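Local coordinates for alpha-fucosidase GH29 (Fusarium graminearum, PDB 4PSR), which hydrolyses alpha-L-fucosidic bonds to release L-fucose, probably from the carbohydrate chains of glycoproteins, at residues 416-421 / 487-492; 218-223 / 261-266; 183-188 / 195-200; 538-543 / 569-574. All coordinates share one frame; numbering follows the deposited sequence. Where two conformers were deposited one is given.

Contact 1: residues 416-421 / 487-492; sequences LYVTVL and LKLTFD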
# COMPACT_ATOMS: atom_id res chain seq x y z
N LEU A 416 15.51 -15.05 10.87
CA LEU A 416 14.27 -15.27 10.12
C LEU A 416 13.13 -15.32 11.10
O LEU A 416 13.14 -16.10 12.06
CB LEU A 416 14.35 -16.58 9.35
CG LEU A 416 13.20 -16.96 8.40
CD1 LEU A 416 13.10 -15.99 7.19
CD2 LEU A 416 13.32 -18.42 7.95
N TYR A 417 12.12 -14.47 10.87
CA TYR A 417 10.88 -14.49 11.63
C TYR A 417 9.86 -15.32 10.87
O TYR A 417 9.63 -15.09 9.67
CB TYR A 417 10.35 -13.07 11.85
CG TYR A 417 11.32 -12.22 12.65
CD1 TYR A 417 11.39 -12.34 14.04
CD2 TYR A 417 12.20 -11.35 12.02
CE1 TYR A 417 12.28 -11.60 14.76
CE2 TYR A 417 13.12 -10.62 12.76
CZ TYR A 417 13.14 -10.74 14.12
OH TYR A 417 14.07 -10.01 14.86
N VAL A 418 9.30 -16.30 11.55
CA VAL A 418 8.29 -17.19 11.01
C VAL A 418 7.01 -16.93 11.77
O VAL A 418 6.87 -17.31 12.94
CB VAL A 418 8.68 -18.65 11.20
CG1 VAL A 418 7.57 -19.57 10.66
CG2 VAL A 418 10.02 -18.93 10.52
N THR A 419 6.08 -16.26 11.11
CA THR A 419 4.86 -15.83 11.76
C THR A 419 3.73 -16.75 11.33
O THR A 419 3.43 -16.87 10.15
CB THR A 419 4.52 -14.33 11.46
OG1 THR A 419 5.55 -13.48 11.98
CG2 THR A 419 3.23 -13.94 12.12
N VAL A 420 3.12 -17.43 12.30
CA VAL A 420 2.07 -18.41 12.05
C VAL A 420 0.72 -17.77 12.37
O VAL A 420 0.57 -17.10 13.38
CB VAL A 420 2.32 -19.76 12.83
CG1 VAL A 420 2.26 -19.56 14.35
CG2 VAL A 420 1.37 -20.86 12.38
N LEU A 421 -0.26 -17.96 11.48
CA LEU A 421 -1.50 -17.19 11.52
C LEU A 421 -2.62 -17.80 12.37
O LEU A 421 -3.79 -17.43 12.23
CB LEU A 421 -1.96 -16.93 10.08
CG LEU A 421 -0.93 -16.25 9.15
CD1 LEU A 421 -1.54 -15.85 7.80
CD2 LEU A 421 -0.27 -15.00 9.78
N LEU A 487 7.70 -16.96 15.65
CA LEU A 487 8.95 -17.66 15.95
C LEU A 487 10.13 -16.86 15.41
O LEU A 487 10.07 -16.28 14.31
CB LEU A 487 8.96 -19.05 15.34
CG LEU A 487 7.96 -20.05 15.93
CD1 LEU A 487 7.72 -21.20 15.00
CD2 LEU A 487 8.46 -20.56 17.30
N LYS A 488 11.22 -16.85 16.17
CA LYS A 488 12.44 -16.13 15.79
C LYS A 488 13.56 -17.13 15.68
O LYS A 488 13.89 -17.80 16.69
CB LYS A 488 12.77 -15.05 16.83
CG LYS A 488 14.07 -14.31 16.62
CD LYS A 488 14.27 -13.27 17.70
CE LYS A 488 15.53 -12.46 17.49
NZ LYS A 488 15.69 -11.45 18.55
N LEU A 489 14.14 -17.26 14.50
CA LEU A 489 15.20 -18.25 14.23
C LEU A 489 16.49 -17.50 13.96
O LEU A 489 16.59 -16.73 13.03
CB LEU A 489 14.85 -19.12 13.02
CG LEU A 489 13.83 -20.26 13.17
CD1 LEU A 489 12.47 -19.74 13.56
CD2 LEU A 489 13.69 -21.02 11.88
N THR A 490 17.48 -17.72 14.82
CA THR A 490 18.77 -17.04 14.68
C THR A 490 19.81 -18.00 14.14
O THR A 490 19.96 -19.12 14.64
CB THR A 490 19.22 -16.47 16.03
OG1 THR A 490 18.24 -15.57 16.55
CG2 THR A 490 20.56 -15.74 15.86
N PHE A 491 20.52 -17.55 13.12
CA PHE A 491 21.52 -18.35 12.45
C PHE A 491 22.89 -17.72 12.66
O PHE A 491 23.01 -16.50 12.81
CB PHE A 491 21.22 -18.43 10.96
CG PHE A 491 19.99 -19.21 10.62
CD1 PHE A 491 20.05 -20.56 10.37
CD2 PHE A 491 18.74 -18.58 10.54
CE1 PHE A 491 18.91 -21.29 10.04
CE2 PHE A 491 17.61 -19.29 10.20
CZ PHE A 491 17.69 -20.64 9.96
N ASP A 492 23.94 -18.54 12.74
CA ASP A 492 25.29 -17.98 12.67
C ASP A 492 25.64 -17.78 11.24
O ASP A 492 25.48 -18.68 10.40
CB ASP A 492 26.34 -18.90 13.27
CG ASP A 492 26.51 -18.69 14.81
OD1 ASP A 492 26.44 -17.50 15.23
OD2 ASP A 492 26.71 -19.66 15.53
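Tyr417 holds CG anti to its carbonyl carbon (chi1 -62°), while Lys488 holds CG anti to its backbone N (chi1 175°) and runs fully extended beyond it. These torsions lay the two side chains alongside each other, pointing the same way. The touch is oblique to the tyrosine ring: CE1 of Tyr417 meets CG of Lys488 at 3.7 Å. Farther out, OH of Tyr417 is 3.9 Å from CE of Lys488. Both polar ends then reach one carboxylate oxygen outside the two segments, OE2 of Glu371. Tyr417 OH is hydrogen-bonded to it and Lys488 NZ forms a salt bridge with Glu371, so the pair is tied to the segment just past helix 353-369.

Tyr417 and Lys488 are a non-hydrogen-bonded antiparallel pair. The hydrogen-bonded pairs Leu416-Leu489 and Val418-Leu487 lie on either side of it. Leu416 N gives a 2.9 Å bond to Leu489 O, and three more backbone bonds complete the two pairs. Tyr417 CA adds a weaker C-H contact to Leu487 O at 3.3 Å.

The other face of the sheet is apolar and buried. CG2 of Val418 meets CD1 of Leu489 at 4.0 Å, and the CB atoms of Val418 and Leu487 are 4.2 Å apart. Phe491 turns its ring edge to Leu416, with CE2 of Phe491 4.3 Å from CB of Leu416. Phe407 and Leu450, from the flanking strands, extend this apolar layer.

The arrangement is a regular antiparallel pairing inside a six-stranded sheet. It joins two inner strands of the beta-rich C-terminal domain that follows the GH29 barrel.

Contact 2: residues 218-223 / 261-266; sequences VQPDII and EEWGKE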
# COMPACT_ATOMS: atom_id res chain seq x y z
N VAL A 218 1.99 21.82 3.58
CA VAL A 218 2.11 20.82 4.64
C VAL A 218 3.36 19.94 4.58
O VAL A 218 3.59 19.13 5.49
CB VAL A 218 0.83 19.94 4.81
CG1 VAL A 218 -0.36 20.81 5.08
CG2 VAL A 218 0.60 19.00 3.61
N GLN A 219 4.20 20.11 3.57
CA GLN A 219 5.45 19.36 3.46
C GLN A 219 5.31 17.83 3.68
O GLN A 219 5.97 17.24 4.54
CB GLN A 219 6.55 19.94 4.37
CG GLN A 219 6.80 21.44 4.11
CD GLN A 219 7.99 22.00 4.91
OE1 GLN A 219 8.63 21.29 5.69
NE2 GLN A 219 8.26 23.30 4.73
N PRO A 220 4.46 17.19 2.86
CA PRO A 220 4.24 15.75 3.05
C PRO A 220 5.47 14.88 2.80
O PRO A 220 6.27 15.18 1.90
CB PRO A 220 3.17 15.43 2.00
CG PRO A 220 3.39 16.46 0.92
CD PRO A 220 3.83 17.70 1.63
N ASP A 221 5.59 13.83 3.60
CA ASP A 221 6.61 12.81 3.40
C ASP A 221 6.26 11.86 2.26
O ASP A 221 7.17 11.32 1.63
CB ASP A 221 6.79 12.06 4.70
CG ASP A 221 7.23 12.98 5.81
OD1 ASP A 221 8.36 13.53 5.70
OD2 ASP A 221 6.46 13.20 6.77
N ILE A 222 4.97 11.66 2.04
CA ILE A 222 4.48 10.83 0.95
C ILE A 222 3.33 11.55 0.27
O ILE A 222 2.42 12.05 0.95
CB ILE A 222 3.92 9.46 1.43
CG1 ILE A 222 4.97 8.65 2.23
CG2 ILE A 222 3.38 8.65 0.24
CD1 ILE A 222 4.34 7.60 3.17
N ILE A 223 3.39 11.67 -1.05
CA ILE A 223 2.21 12.11 -1.83
C ILE A 223 1.69 10.91 -2.61
O ILE A 223 2.38 10.39 -3.52
CB ILE A 223 2.51 13.29 -2.78
CG1 ILE A 223 2.95 14.51 -1.95
CG2 ILE A 223 1.27 13.62 -3.61
CD1 ILE A 223 3.33 15.72 -2.81
N GLU A 261 14.68 17.72 -1.28
CA GLU A 261 16.09 18.06 -1.09
C GLU A 261 16.21 19.32 -0.24
O GLU A 261 17.02 19.38 0.67
CB GLU A 261 16.75 18.27 -2.44
CG GLU A 261 16.88 17.02 -3.28
CD GLU A 261 18.26 16.39 -3.22
OE1 GLU A 261 19.07 16.80 -2.36
OE2 GLU A 261 18.52 15.48 -4.03
N GLU A 262 15.40 20.33 -0.54
CA GLU A 262 15.44 21.59 0.19
C GLU A 262 15.09 21.40 1.67
O GLU A 262 15.69 22.01 2.56
CB GLU A 262 14.47 22.58 -0.45
CG GLU A 262 14.40 23.92 0.22
CD GLU A 262 13.38 24.84 -0.43
OE1 GLU A 262 12.90 24.52 -1.55
OE2 GLU A 262 13.06 25.88 0.18
N TRP A 263 14.11 20.54 1.92
CA TRP A 263 13.63 20.30 3.27
C TRP A 263 14.58 19.37 4.06
O TRP A 263 14.43 19.23 5.26
CB TRP A 263 12.25 19.63 3.23
CG TRP A 263 11.17 20.37 2.54
CD1 TRP A 263 11.07 21.72 2.33
CD2 TRP A 263 10.00 19.78 1.98
NE1 TRP A 263 9.89 21.99 1.65
CE2 TRP A 263 9.22 20.82 1.43
CE3 TRP A 263 9.54 18.47 1.88
CZ2 TRP A 263 8.01 20.57 0.79
CZ3 TRP A 263 8.33 18.23 1.25
CH2 TRP A 263 7.59 19.27 0.72
N GLY A 264 15.51 18.71 3.38
CA GLY A 264 16.37 17.72 4.00
C GLY A 264 15.67 16.42 4.34
O GLY A 264 16.00 15.78 5.34
N LYS A 265 14.71 16.05 3.51
CA LYS A 265 13.84 14.89 3.73
C LYS A 265 13.90 13.99 2.52
O LYS A 265 14.06 14.45 1.40
CB LYS A 265 12.37 15.32 3.86
CG LYS A 265 12.09 16.24 4.99
CD LYS A 265 10.73 15.98 5.60
CE LYS A 265 9.59 16.45 4.72
NZ LYS A 265 8.33 16.38 5.50
N GLU A 266 13.74 12.70 2.75
CA GLU A 266 13.58 11.71 1.69
C GLU A 266 12.10 11.49 1.48
O GLU A 266 11.43 10.90 2.32
CB GLU A 266 14.24 10.39 2.08
CG GLU A 266 15.74 10.48 2.26
CD GLU A 266 16.25 9.23 2.90
OE1 GLU A 266 16.96 8.44 2.23
OE2 GLU A 266 15.90 9.00 4.07
O HOH W 1 10.51 12.02 4.87
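Gln219 leaves helix 200-218 with a positive phi of 48°, and Gly264 closes helix 246-263 in a Schellman motif; the residues after the first helix lie against Trp263 and Lys265 at the end of the second. The side chain of Gln219 lies over one face of the Trp263 indole. Its CB sits 3.8 Å from the centroid of the six-membered ring, almost straight above it, in a CH-pi contact. CG follows over the rim, 3.6 Å from CZ2 of Trp263. Extended beyond CG, the chain carries its amide over the pyrrole side of the indole, stacked and tilted by only 14°. Pro220 O meets the edge of the same ring, 3.7 Å from CZ3 of Trp263. That oxygen is also hydrogen-bonded by the hydroxyl of Tyr256.

Lys265 bends at chi2 and chi3, and its ammonium group comes between two acceptors. NZ bonds Gln219 O at 2.7 Å and makes a salt bridge to OD1 of Asp221 at 2.9 Å. It meets the aspartate from above the carboxylate plane. Water 1 donates to OD1 of Asp221 at 2.8 Å and to Glu266 O at 2.9 Å, bridging the two segments. The other oxygen, OD2 of Asp221, accepts from Leu166 N, so both ends of the carboxylate are held.

The contact lies within one beta-alpha-beta unit of the TIM barrel, at the N-terminal ends of its strands. Strand 222-225 runs between strands 165-170 and 268-272. Helix 246-263 packs outside, and Trp23 of helix 22-27 also touches Asp221.

Contact 3: residues 183-188 / 195-200; sequences APKTND and LGQLPR. With NAG (2-acetamido-2-deoxy-beta-D-glucopyranose), chain F.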
# COMPACT_ATOMS: atom_id res chain seq x y z
N ALA A 183 -22.71 15.21 -14.89
CA ALA A 183 -23.18 16.49 -14.37
C ALA A 183 -23.62 17.40 -15.51
O ALA A 183 -23.00 17.37 -16.57
CB ALA A 183 -22.10 17.18 -13.54
N PRO A 184 -24.65 18.23 -15.29
CA PRO A 184 -25.03 19.18 -16.34
C PRO A 184 -23.88 20.11 -16.70
O PRO A 184 -23.07 20.50 -15.84
CB PRO A 184 -26.16 19.98 -15.69
CG PRO A 184 -26.69 19.13 -14.58
CD PRO A 184 -25.51 18.32 -14.10
N LYS A 185 -23.81 20.49 -17.96
CA LYS A 185 -22.89 21.53 -18.35
C LYS A 185 -23.29 22.83 -17.69
O LYS A 185 -24.48 23.11 -17.52
CB LYS A 185 -22.93 21.71 -19.87
CG LYS A 185 -22.50 20.50 -20.63
CD LYS A 185 -21.15 19.97 -20.13
CE LYS A 185 -20.75 18.67 -20.80
NZ LYS A 185 -19.56 18.10 -20.11
N THR A 186 -22.28 23.61 -17.31
CA THR A 186 -22.51 24.91 -16.71
C THR A 186 -21.59 25.97 -17.31
O THR A 186 -20.44 25.69 -17.68
CB THR A 186 -22.28 24.86 -15.18
OG1 THR A 186 -22.50 26.15 -14.63
CG2 THR A 186 -20.86 24.40 -14.86
N ASN A 187 -22.11 27.20 -17.42
CA ASN A 187 -21.35 28.35 -17.85
C ASN A 187 -20.80 29.19 -16.71
O ASN A 187 -20.11 30.19 -16.93
CB ASN A 187 -22.23 29.22 -18.75
CG ASN A 187 -22.39 28.63 -20.13
OD1 ASN A 187 -21.50 27.92 -20.63
ND2 ASN A 187 -23.51 28.95 -20.78
N ASP A 188 -21.11 28.78 -15.48
CA ASP A 188 -20.55 29.35 -14.25
C ASP A 188 -19.09 28.89 -14.13
O ASP A 188 -18.86 27.71 -13.84
CB ASP A 188 -21.38 28.84 -13.05
CG ASP A 188 -20.86 29.30 -11.67
OD1 ASP A 188 -19.67 29.63 -11.50
OD2 ASP A 188 -21.68 29.29 -10.72
N LEU A 195 -16.44 20.86 -11.16
CA LEU A 195 -16.97 19.75 -11.95
C LEU A 195 -16.05 19.32 -13.10
O LEU A 195 -16.44 18.48 -13.92
CB LEU A 195 -18.37 20.11 -12.47
CG LEU A 195 -19.40 20.41 -11.41
CD1 LEU A 195 -20.73 20.84 -11.99
CD2 LEU A 195 -19.63 19.20 -10.52
N GLY A 196 -14.85 19.87 -13.17
CA GLY A 196 -13.87 19.45 -14.17
C GLY A 196 -14.25 19.82 -15.59
O GLY A 196 -13.95 19.05 -16.51
N GLN A 197 -14.90 20.97 -15.78
CA GLN A 197 -15.37 21.43 -17.08
C GLN A 197 -14.57 22.59 -17.65
O GLN A 197 -14.98 23.19 -18.63
CB GLN A 197 -16.85 21.84 -16.98
CG GLN A 197 -17.79 20.68 -16.74
CD GLN A 197 -19.24 21.09 -16.67
OE1 GLN A 197 -19.62 22.18 -17.12
NE2 GLN A 197 -20.06 20.23 -16.09
N LEU A 198 -13.45 22.95 -17.04
CA LEU A 198 -12.62 24.02 -17.59
C LEU A 198 -11.90 23.51 -18.83
O LEU A 198 -11.84 22.30 -19.05
CB LEU A 198 -11.58 24.49 -16.56
CG LEU A 198 -12.12 25.12 -15.28
CD1 LEU A 198 -11.00 25.26 -14.26
CD2 LEU A 198 -12.73 26.47 -15.58
N PRO A 199 -11.33 24.41 -19.63
CA PRO A 199 -10.52 23.92 -20.75
C PRO A 199 -9.42 22.99 -20.28
O PRO A 199 -8.87 23.16 -19.18
CB PRO A 199 -9.95 25.21 -21.34
CG PRO A 199 -11.01 26.26 -21.02
CD PRO A 199 -11.45 25.87 -19.62
N ARG A 200 -9.03 21.99 -21.07
CA ARG A 200 -8.08 20.98 -20.60
C ARG A 200 -6.71 21.56 -20.25
O ARG A 200 -6.08 21.09 -19.30
CB ARG A 200 -7.92 19.80 -21.59
CG ARG A 200 -6.95 18.71 -21.08
CD ARG A 200 -7.08 17.38 -21.83
NE ARG A 200 -8.42 16.81 -21.68
CZ ARG A 200 -8.75 15.87 -20.79
NH1 ARG A 200 -10.01 15.45 -20.73
NH2 ARG A 200 -7.85 15.33 -20.00
C1 NAG F . -23.70 28.69 -22.19
C2 NAG F . -25.18 28.71 -22.55
C3 NAG F . -25.35 28.35 -24.03
C4 NAG F . -24.45 29.21 -24.90
C5 NAG F . -23.01 29.15 -24.41
C6 NAG F . -22.08 30.07 -25.17
C7 NAG F . -27.17 28.06 -21.24
C8 NAG F . -27.77 26.99 -20.38
N2 NAG F . -25.94 27.81 -21.72
O3 NAG F . -26.71 28.51 -24.41
O4 NAG F . -24.51 28.73 -26.24
O5 NAG F . -22.97 29.55 -23.03
O6 NAG F . -22.54 31.41 -25.06
O7 NAG F . -27.75 29.12 -21.46
O HOH W 2 -19.39 23.49 -19.59
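Gln197 joins the glycosylated loop 183-188 to the turn after helix 189-195, so the contact ties together the two ends of a short surface helix. The extended side chain of Gln197 brings the amide against the loop backbone and uses both ends of it. NE2 of Gln197 donates to Pro184 O at 3.0 Å in a nearly straight bond of 169°. The acceptor lies in the plane of the glutamine amide, although NE2 itself stands above the carbonyl plane of Pro184. OE1 of Gln197 accepts from Thr186 N at 3.0 Å, with the N-H in the carbonyl plane and on a lone pair. The two bonds fix the rotation of the amide and span Lys185, from Pro184 O to Thr186 N.

Water 2 adds a third link. It donates to OE1 of Gln197 at 2.8 Å and to Thr186 O at 3.1 Å. Thr186 O also accepts from NE2 of Gln192, on the helix between the segments.

Thr186 begins an ST turn. Its OG1 stands anti to the backbone N (chi1 180°) and accepts from Asp188 N at 3.1 Å. CG2 of Thr186 is thereby turned to the glutamine, 3.4 Å from OE1 of Gln197. Asp188 is the N-cap of helix 189-195, and its OD1 takes the N-H of Leu191. At the far end Gly196 closes the helix in a Schellman motif.

Within the ST turn, Asn187 carries an N-acetylglucosamine on ND2. Deeper in, CB of Ala183 packs on CD1 of Leu195 at 4.2 Å.

Contact 4: residues 538-543 / 569-574; sequences EIRSIR and EHEVED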
# COMPACT_ATOMS: atom_id res chain seq x y z
N GLU A 538 27.06 -10.75 -10.77
CA GLU A 538 27.82 -11.48 -9.75
C GLU A 538 27.39 -12.94 -9.59
O GLU A 538 27.95 -13.67 -8.77
CB GLU A 538 27.72 -10.78 -8.40
CG GLU A 538 28.41 -9.42 -8.39
CD GLU A 538 28.40 -8.75 -7.04
OE1 GLU A 538 28.31 -9.45 -6.01
OE2 GLU A 538 28.49 -7.50 -7.01
N ILE A 539 26.40 -13.37 -10.36
CA ILE A 539 25.97 -14.76 -10.33
C ILE A 539 27.03 -15.65 -10.97
O ILE A 539 27.45 -15.40 -12.10
CB ILE A 539 24.62 -14.95 -11.06
CG1 ILE A 539 23.52 -14.12 -10.34
CG2 ILE A 539 24.25 -16.42 -11.10
CD1 ILE A 539 22.24 -14.07 -11.14
N ARG A 540 27.43 -16.70 -10.25
CA ARG A 540 28.44 -17.64 -10.75
C ARG A 540 27.96 -19.09 -10.78
O ARG A 540 28.65 -19.97 -11.30
CB ARG A 540 29.74 -17.53 -9.94
CG ARG A 540 30.51 -16.21 -10.12
CD ARG A 540 31.10 -16.06 -11.52
NE ARG A 540 31.19 -17.35 -12.20
CZ ARG A 540 32.19 -18.20 -12.07
NH1 ARG A 540 32.15 -19.36 -12.73
NH2 ARG A 540 33.23 -17.92 -11.29
N SER A 541 26.79 -19.36 -10.22
CA SER A 541 26.19 -20.68 -10.33
C SER A 541 24.68 -20.59 -10.08
O SER A 541 24.19 -19.61 -9.50
CB SER A 541 26.86 -21.72 -9.41
OG SER A 541 26.74 -21.40 -8.03
N ILE A 542 23.98 -21.62 -10.53
CA ILE A 542 22.54 -21.72 -10.33
C ILE A 542 22.18 -23.18 -10.11
O ILE A 542 22.71 -24.07 -10.80
CB ILE A 542 21.78 -21.16 -11.53
CG1 ILE A 542 20.26 -21.27 -11.33
CG2 ILE A 542 22.19 -21.87 -12.82
CD1 ILE A 542 19.47 -20.45 -12.33
N ARG A 543 21.30 -23.43 -9.14
CA ARG A 543 20.70 -24.73 -8.95
C ARG A 543 19.24 -24.68 -9.38
O ARG A 543 18.44 -23.91 -8.83
CB ARG A 543 20.78 -25.18 -7.50
CG ARG A 543 20.44 -26.64 -7.32
CD ARG A 543 21.06 -27.19 -6.05
NE ARG A 543 20.87 -26.29 -4.92
CZ ARG A 543 21.70 -26.18 -3.89
NH1 ARG A 543 21.41 -25.34 -2.91
NH2 ARG A 543 22.81 -26.92 -3.82
N GLU A 569 22.75 -28.51 -10.89
CA GLU A 569 23.65 -27.40 -10.63
C GLU A 569 24.47 -27.05 -11.87
O GLU A 569 24.96 -27.95 -12.58
CB GLU A 569 24.57 -27.76 -9.47
CG GLU A 569 23.81 -28.09 -8.21
CD GLU A 569 24.72 -28.45 -7.04
OE1 GLU A 569 25.96 -28.42 -7.21
OE2 GLU A 569 24.18 -28.77 -5.96
N HIS A 570 24.66 -25.76 -12.11
CA HIS A 570 25.36 -25.25 -13.29
C HIS A 570 26.24 -24.06 -12.95
O HIS A 570 25.81 -23.14 -12.27
CB HIS A 570 24.36 -24.74 -14.34
CG HIS A 570 23.35 -25.75 -14.76
ND1 HIS A 570 23.58 -26.65 -15.78
CD2 HIS A 570 22.11 -26.02 -14.29
CE1 HIS A 570 22.52 -27.42 -15.92
NE2 HIS A 570 21.61 -27.06 -15.03
N GLU A 571 27.46 -24.03 -13.50
CA GLU A 571 28.28 -22.83 -13.39
C GLU A 571 27.82 -21.78 -14.38
O GLU A 571 27.33 -22.11 -15.45
CB GLU A 571 29.74 -23.16 -13.65
CG GLU A 571 30.39 -23.88 -12.51
CD GLU A 571 31.90 -23.96 -12.66
OE1 GLU A 571 32.47 -25.04 -12.38
OE2 GLU A 571 32.52 -22.94 -13.05
N VAL A 572 28.02 -20.51 -14.02
CA VAL A 572 27.61 -19.36 -14.81
C VAL A 572 28.80 -18.42 -14.91
O VAL A 572 29.44 -18.13 -13.90
CB VAL A 572 26.42 -18.61 -14.11
CG1 VAL A 572 26.04 -17.38 -14.87
CG2 VAL A 572 25.23 -19.54 -13.95
N GLU A 573 29.11 -17.95 -16.11
CA GLU A 573 30.21 -17.01 -16.29
C GLU A 573 29.91 -15.65 -15.68
O GLU A 573 28.82 -15.11 -15.88
CB GLU A 573 30.51 -16.84 -17.78
CG GLU A 573 31.37 -15.63 -18.12
CD GLU A 573 31.72 -15.55 -19.60
OE1 GLU A 573 31.74 -16.61 -20.26
OE2 GLU A 573 31.96 -14.43 -20.10
N ASP A 574 30.88 -15.09 -14.95
CA ASP A 574 30.77 -13.75 -14.38
C ASP A 574 30.36 -12.74 -15.45
O ASP A 574 30.90 -12.76 -16.56
CB ASP A 574 32.11 -13.33 -13.77
CG ASP A 574 32.03 -11.98 -13.06
OD1 ASP A 574 31.69 -11.95 -11.86
OD2 ASP A 574 32.32 -10.95 -13.71
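Val572 O is gripped by the side chain of Arg540, whose NE donates to it at 2.6 Å. This bond is nearly straight, lies in the guanidinium plane and meets the oxygen almost end-on. NH1 of Arg540 adds a weak bond to the same oxygen at 3.2 Å. Bends at chi2 and chi3, the latter nearly eclipsed at -19°, turn the arginine across to the other segment. NH1 also forms a long salt bridge to OE2 of Glu571.

Val572 N returns a bond to Arg540 O at 2.8 Å. Beyond it, Ile542 and His570 form a hydrogen-bonded antiparallel pair. On one face Arg543 and Glu569 lie side by side, with a 3.1 Å salt bridge from NH2 of Arg543 to OE2 of Glu569. On the other, CG2 of Ile542 meets CG2 of Val572 at 4.0 Å. NE2 of His570 bonds Ser566 O.

Arg540 and Ser541 both face Phe507, a classic beta bulge where the strand begins. Strand 541-544 runs between strand 504-507 and strand 568-571, one of the two edge strands of this antiparallel sheet within the chain. Leu565 of strand 562-565, in a second sheet, touches Ile542 and His570.

The four contacts follow one another along the chain without nesting or crossing. Contact 3 comes first and closes the shortest loop, round helix 189-195 at the periphery of the catalytic domain. Helix 200-218 leads from it to contact 2, which closes a beta-alpha excursion of the barrel before strand 268-272; their centres are about 34 Å apart. After the barrel is complete, contact 1 closes a 65-residue excursion that includes strand 445-451, in the sheet of the C-terminal domain. Contact 4 follows in a further beta-rich region and brings back the chain after strands 548-553 and 562-565. Contacts 3 and 4 lie on opposite sides of the chain's centre, about 61 Å apart between centres.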